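PDB 7EPK: signal recognition particle 54 kDa protein from Aeropyrum pernix, which belongs to the SRP54 family of signal recognition particle proteins, combining a helical bundle, a P-loop nucleotide-binding domain and a signal peptide binding domain in one chain. Local coordinates for residues P61-Y75 / L296-E308. Numbering follows the deposited sequence.
Sequences PPGVTRRDWMIKIVY and LESLLERIKSLEE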
# COMPACT_ATOMS: atom_id res chain seq x y z
N PRO A 61 -7.78 -9.85 18.88
CA PRO A 61 -9.17 -9.53 19.20
C PRO A 61 -10.04 -10.76 19.43
O PRO A 61 -9.74 -11.84 18.89
CB PRO A 61 -9.66 -8.79 17.95
CG PRO A 61 -8.73 -9.28 16.87
CD PRO A 61 -7.38 -9.35 17.56
N PRO A 62 -11.15 -10.64 20.22
CA PRO A 62 -12.00 -11.78 20.57
C PRO A 62 -12.22 -12.69 19.36
O PRO A 62 -12.73 -12.23 18.37
CB PRO A 62 -13.29 -11.12 21.07
CG PRO A 62 -12.81 -9.82 21.70
CD PRO A 62 -11.64 -9.39 20.83
N GLY A 63 -11.72 -13.93 19.43
CA GLY A 63 -11.98 -14.96 18.41
C GLY A 63 -10.78 -15.25 17.53
O GLY A 63 -10.69 -16.43 17.08
N VAL A 64 -9.92 -14.25 17.26
CA VAL A 64 -8.77 -14.40 16.31
C VAL A 64 -7.72 -15.30 16.97
O VAL A 64 -7.36 -15.05 18.14
CB VAL A 64 -8.14 -13.06 15.90
CG1 VAL A 64 -6.89 -13.27 15.06
CG2 VAL A 64 -9.13 -12.17 15.16
N THR A 65 -7.21 -16.28 16.22
CA THR A 65 -6.12 -17.18 16.66
C THR A 65 -4.84 -16.36 16.90
O THR A 65 -4.60 -15.39 16.16
CB THR A 65 -5.85 -18.35 15.69
OG1 THR A 65 -5.23 -17.96 14.47
CG2 THR A 65 -7.09 -19.16 15.37
N ARG A 66 -4.09 -16.72 17.95
CA ARG A 66 -2.70 -16.28 18.27
C ARG A 66 -1.82 -16.16 17.01
O ARG A 66 -1.14 -15.13 16.88
CB ARG A 66 -2.06 -17.25 19.28
CG ARG A 66 -2.28 -18.75 19.03
CD ARG A 66 -3.07 -19.26 17.81
NE ARG A 66 -2.74 -20.61 17.36
CZ ARG A 66 -3.09 -21.16 16.19
NH1 ARG A 66 -3.75 -20.48 15.27
NH2 ARG A 66 -2.73 -22.41 15.93
N ARG A 67 -1.80 -17.16 16.13
CA ARG A 67 -0.90 -17.21 14.96
C ARG A 67 -1.37 -16.17 13.95
O ARG A 67 -0.53 -15.35 13.51
CB ARG A 67 -0.85 -18.60 14.33
CG ARG A 67 -0.01 -19.59 15.12
CD ARG A 67 -0.28 -21.02 14.71
NE ARG A 67 0.11 -21.91 15.78
CZ ARG A 67 1.15 -22.71 15.74
NH1 ARG A 67 1.87 -22.76 14.64
NH2 ARG A 67 1.46 -23.45 16.79
N ASP A 68 -2.66 -16.18 13.60
CA ASP A 68 -3.23 -15.23 12.61
C ASP A 68 -2.85 -13.81 13.06
O ASP A 68 -2.44 -13.01 12.20
CB ASP A 68 -4.73 -15.47 12.37
CG ASP A 68 -5.06 -16.77 11.63
OD1 ASP A 68 -4.13 -17.33 11.01
OD2 ASP A 68 -6.24 -17.22 11.69
N TRP A 69 -2.88 -13.52 14.35
CA TRP A 69 -2.63 -12.16 14.88
C TRP A 69 -1.15 -11.81 14.75
O TRP A 69 -0.81 -10.63 14.74
CB TRP A 69 -3.06 -12.05 16.34
CG TRP A 69 -2.98 -10.67 16.91
CD1 TRP A 69 -2.27 -10.28 18.01
CD2 TRP A 69 -3.66 -9.50 16.41
NE1 TRP A 69 -2.48 -8.94 18.24
CE2 TRP A 69 -3.31 -8.43 17.28
CE3 TRP A 69 -4.51 -9.23 15.32
CZ2 TRP A 69 -3.80 -7.13 17.09
CZ3 TRP A 69 -4.99 -7.96 15.14
CH2 TRP A 69 -4.64 -6.92 16.01
N MET A 70 -0.30 -12.82 14.78
CA MET A 70 1.16 -12.59 14.83
C MET A 70 1.62 -12.30 13.41
O MET A 70 2.44 -11.39 13.26
CB MET A 70 1.93 -13.79 15.40
CG MET A 70 3.41 -13.52 15.57
SD MET A 70 3.74 -12.14 16.67
CE MET A 70 5.51 -12.33 16.81
N ILE A 71 1.11 -13.03 12.41
CA ILE A 71 1.46 -12.78 10.99
C ILE A 71 0.94 -11.39 10.60
O ILE A 71 1.66 -10.67 9.89
CB ILE A 71 0.92 -13.90 10.09
CG1 ILE A 71 1.61 -15.22 10.41
CG2 ILE A 71 1.07 -13.52 8.62
CD1 ILE A 71 3.12 -15.14 10.26
N LYS A 72 -0.24 -11.01 11.08
CA LYS A 72 -0.85 -9.68 10.82
C LYS A 72 0.09 -8.60 11.37
O LYS A 72 0.09 -7.49 10.81
CB LYS A 72 -2.24 -9.63 11.46
CG LYS A 72 -2.87 -8.26 11.64
CD LYS A 72 -3.56 -7.73 10.42
CE LYS A 72 -4.71 -6.83 10.80
NZ LYS A 72 -4.35 -5.98 11.96
N ILE A 73 0.84 -8.90 12.42
CA ILE A 73 1.82 -7.97 13.04
C ILE A 73 3.13 -8.01 12.25
O ILE A 73 3.78 -6.95 12.11
CB ILE A 73 2.05 -8.30 14.53
CG1 ILE A 73 0.88 -7.81 15.39
CG2 ILE A 73 3.38 -7.72 14.99
CD1 ILE A 73 1.06 -8.07 16.89
N VAL A 74 3.53 -9.19 11.75
CA VAL A 74 4.82 -9.35 11.01
C VAL A 74 4.68 -8.57 9.68
O VAL A 74 5.46 -7.64 9.46
CB VAL A 74 5.18 -10.84 10.84
CG1 VAL A 74 6.26 -11.09 9.80
CG2 VAL A 74 5.62 -11.42 12.18
N TYR A 75 3.65 -8.89 8.89
CA TYR A 75 3.23 -8.14 7.69
C TYR A 75 3.29 -6.64 8.00
O TYR A 75 4.15 -5.93 7.45
CB TYR A 75 1.84 -8.61 7.23
CG TYR A 75 1.16 -7.72 6.22
CD1 TYR A 75 1.59 -7.66 4.90
CD2 TYR A 75 0.06 -6.95 6.57
CE1 TYR A 75 0.95 -6.84 3.97
CE2 TYR A 75 -0.58 -6.13 5.65
CZ TYR A 75 -0.13 -6.07 4.34
OH TYR A 75 -0.77 -5.26 3.44
N LEU A 296 -1.81 -14.77 3.02
CA LEU A 296 -1.87 -13.46 3.71
C LEU A 296 -3.25 -12.81 3.51
O LEU A 296 -3.76 -12.25 4.50
CB LEU A 296 -0.78 -12.51 3.22
CG LEU A 296 -0.69 -11.22 4.05
CD1 LEU A 296 -0.18 -11.50 5.45
CD2 LEU A 296 0.21 -10.22 3.37
N GLU A 297 -3.81 -12.85 2.30
CA GLU A 297 -5.11 -12.16 2.05
C GLU A 297 -6.23 -13.01 2.66
O GLU A 297 -7.20 -12.41 3.23
CB GLU A 297 -5.31 -11.79 0.58
CG GLU A 297 -5.63 -12.96 -0.32
CD GLU A 297 -5.40 -12.66 -1.79
OE1 GLU A 297 -5.19 -11.46 -2.11
OE2 GLU A 297 -5.41 -13.61 -2.61
N SER A 298 -6.10 -14.34 2.63
CA SER A 298 -7.02 -15.27 3.35
C SER A 298 -7.07 -14.89 4.84
O SER A 298 -8.19 -14.76 5.41
CB SER A 298 -6.64 -16.73 3.16
OG SER A 298 -7.27 -17.56 4.13
N LEU A 299 -5.90 -14.67 5.44
CA LEU A 299 -5.71 -14.43 6.90
C LEU A 299 -6.30 -13.07 7.29
O LEU A 299 -6.86 -12.99 8.39
CB LEU A 299 -4.21 -14.50 7.18
CG LEU A 299 -3.75 -14.28 8.61
CD1 LEU A 299 -2.45 -15.04 8.83
CD2 LEU A 299 -3.58 -12.80 8.93
N LEU A 300 -6.17 -12.05 6.45
CA LEU A 300 -6.64 -10.68 6.82
C LEU A 300 -8.16 -10.64 6.77
O LEU A 300 -8.72 -9.92 7.59
CB LEU A 300 -6.01 -9.61 5.92
CG LEU A 300 -4.85 -8.82 6.54
CD1 LEU A 300 -3.62 -9.69 6.71
CD2 LEU A 300 -4.51 -7.60 5.70
N GLU A 301 -8.80 -11.40 5.86
CA GLU A 301 -10.28 -11.54 5.81
C GLU A 301 -10.73 -12.43 6.99
O GLU A 301 -11.57 -11.96 7.77
CB GLU A 301 -10.77 -12.05 4.45
CG GLU A 301 -11.24 -10.92 3.52
CD GLU A 301 -12.49 -10.17 3.98
OE1 GLU A 301 -12.47 -8.91 3.97
OE2 GLU A 301 -13.49 -10.83 4.34
N ARG A 302 -10.16 -13.63 7.12
CA ARG A 302 -10.36 -14.55 8.29
C ARG A 302 -10.41 -13.74 9.60
O ARG A 302 -11.22 -14.11 10.46
CB ARG A 302 -9.25 -15.60 8.29
CG ARG A 302 -9.37 -16.67 9.38
CD ARG A 302 -8.61 -17.94 9.02
NE ARG A 302 -7.19 -17.68 8.77
CZ ARG A 302 -6.43 -18.27 7.84
NH1 ARG A 302 -5.15 -17.93 7.72
NH2 ARG A 302 -6.92 -19.18 7.03
N ILE A 303 -9.62 -12.67 9.74
CA ILE A 303 -9.60 -11.76 10.93
C ILE A 303 -10.77 -10.77 10.85
O ILE A 303 -11.47 -10.63 11.86
CB ILE A 303 -8.25 -11.02 11.08
CG1 ILE A 303 -7.12 -11.96 11.53
CG2 ILE A 303 -8.37 -9.83 12.02
CD1 ILE A 303 -5.75 -11.30 11.60
N LYS A 304 -10.96 -10.08 9.72
CA LYS A 304 -11.99 -9.00 9.57
C LYS A 304 -13.42 -9.58 9.71
O LYS A 304 -14.26 -8.93 10.35
CB LYS A 304 -11.79 -8.19 8.27
CG LYS A 304 -11.28 -6.76 8.43
CD LYS A 304 -10.11 -6.57 9.42
CE LYS A 304 -8.75 -6.28 8.80
NZ LYS A 304 -7.85 -7.46 8.76
N SER A 305 -13.70 -10.77 9.17
CA SER A 305 -14.97 -11.51 9.46
C SER A 305 -15.21 -11.49 10.96
O SER A 305 -16.22 -10.89 11.38
CB SER A 305 -14.93 -12.91 8.96
OG SER A 305 -14.50 -12.94 7.60
N LEU A 306 -14.27 -12.05 11.72
CA LEU A 306 -14.34 -12.24 13.20
C LEU A 306 -14.56 -10.90 13.92
O LEU A 306 -15.35 -10.89 14.88
CB LEU A 306 -13.06 -12.92 13.69
CG LEU A 306 -13.12 -14.45 13.81
CD1 LEU A 306 -13.82 -15.09 12.61
CD2 LEU A 306 -11.73 -15.03 13.98
N GLU A 307 -13.93 -9.82 13.48
CA GLU A 307 -14.09 -8.48 14.11
C GLU A 307 -15.50 -7.96 13.79
O GLU A 307 -16.06 -7.19 14.59
CB GLU A 307 -12.99 -7.54 13.65
CG GLU A 307 -11.60 -8.01 14.08
CD GLU A 307 -10.49 -6.98 13.97
OE1 GLU A 307 -10.78 -5.76 14.08
OE2 GLU A 307 -9.33 -7.40 13.77
N GLU A 308 -16.05 -8.36 12.64
CA GLU A 308 -17.44 -8.00 12.25
C GLU A 308 -18.40 -8.76 13.18
O GLU A 308 -19.11 -8.07 13.97
CB GLU A 308 -17.65 -8.24 10.74
CG GLU A 308 -16.96 -7.22 9.83
CD GLU A 308 -16.79 -7.61 8.36
OE1 GLU A 308 -16.54 -6.71 7.52
OE2 GLU A 308 -16.87 -8.82 8.05
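Val64, Asp68 and Lys72 lie along one side of the loop and helix 61-75 and meet Leu299, Ile303 and Leu306 of the long helix 293-320. This joins it to the fourth helix of the N-terminal bundle; the axes of segments 66-75 and 296-308 come within 10.0 Å, with 119° between their N-to-C directions.

The apolar packing comes first. Ile303 lies between Val64 and Lys72: its CG1 is 3.8 Å from Val64 CG1, while CD1 reaches past the Asp68 carbonyl to Lys72 CB and nears the edge of the Trp69 ring. Leu299 CD1 meets Ile71 CB at 3.8 Å. Beyond it Leu296 reaches Tyr75 through both methyls, CD1 near Tyr75 CB and CD2 obliquely against ring atoms CD1 and CE1; Val287 and Leu291 also pack on Tyr75. In helix 4-13, Phe12 touches Ile71, while Leu13 touches Asp68 and Leu299. At the other end, a type II turn from Pro61 to Val64 brings Gly63 O within 3.6 Å of Leu306 CD2, and Pro61 CG faces Glu307 OE2.

Lys72 is a knob in the hole formed by Leu299, Leu300, Ile303 and Lys304. Its chain bends at chi2 (83°), turning CD toward Leu300 CD1, and NZ goes on to a salt bridge with Glu76 of its own helix. Lys304 NZ, 3.8 Å from Lys72 CE, instead bonds back to Leu300 O, on the opposite face of that carbonyl plane from Lys304 N.

Asp68 and Arg302 form a salt bridge, their carboxylate and guanidinium planes nearly parallel (15° apart) but offset. Thr65, at the N-cap position, accepts a capping bond from Asp68 N through OG1. Arg302 NE donates to Asp68 OD2 over 3.1 Å, a weak, bent bond with OD2 approaching obliquely, while Arg302 NH1 stands 3.5 Å from Asp68 OD1.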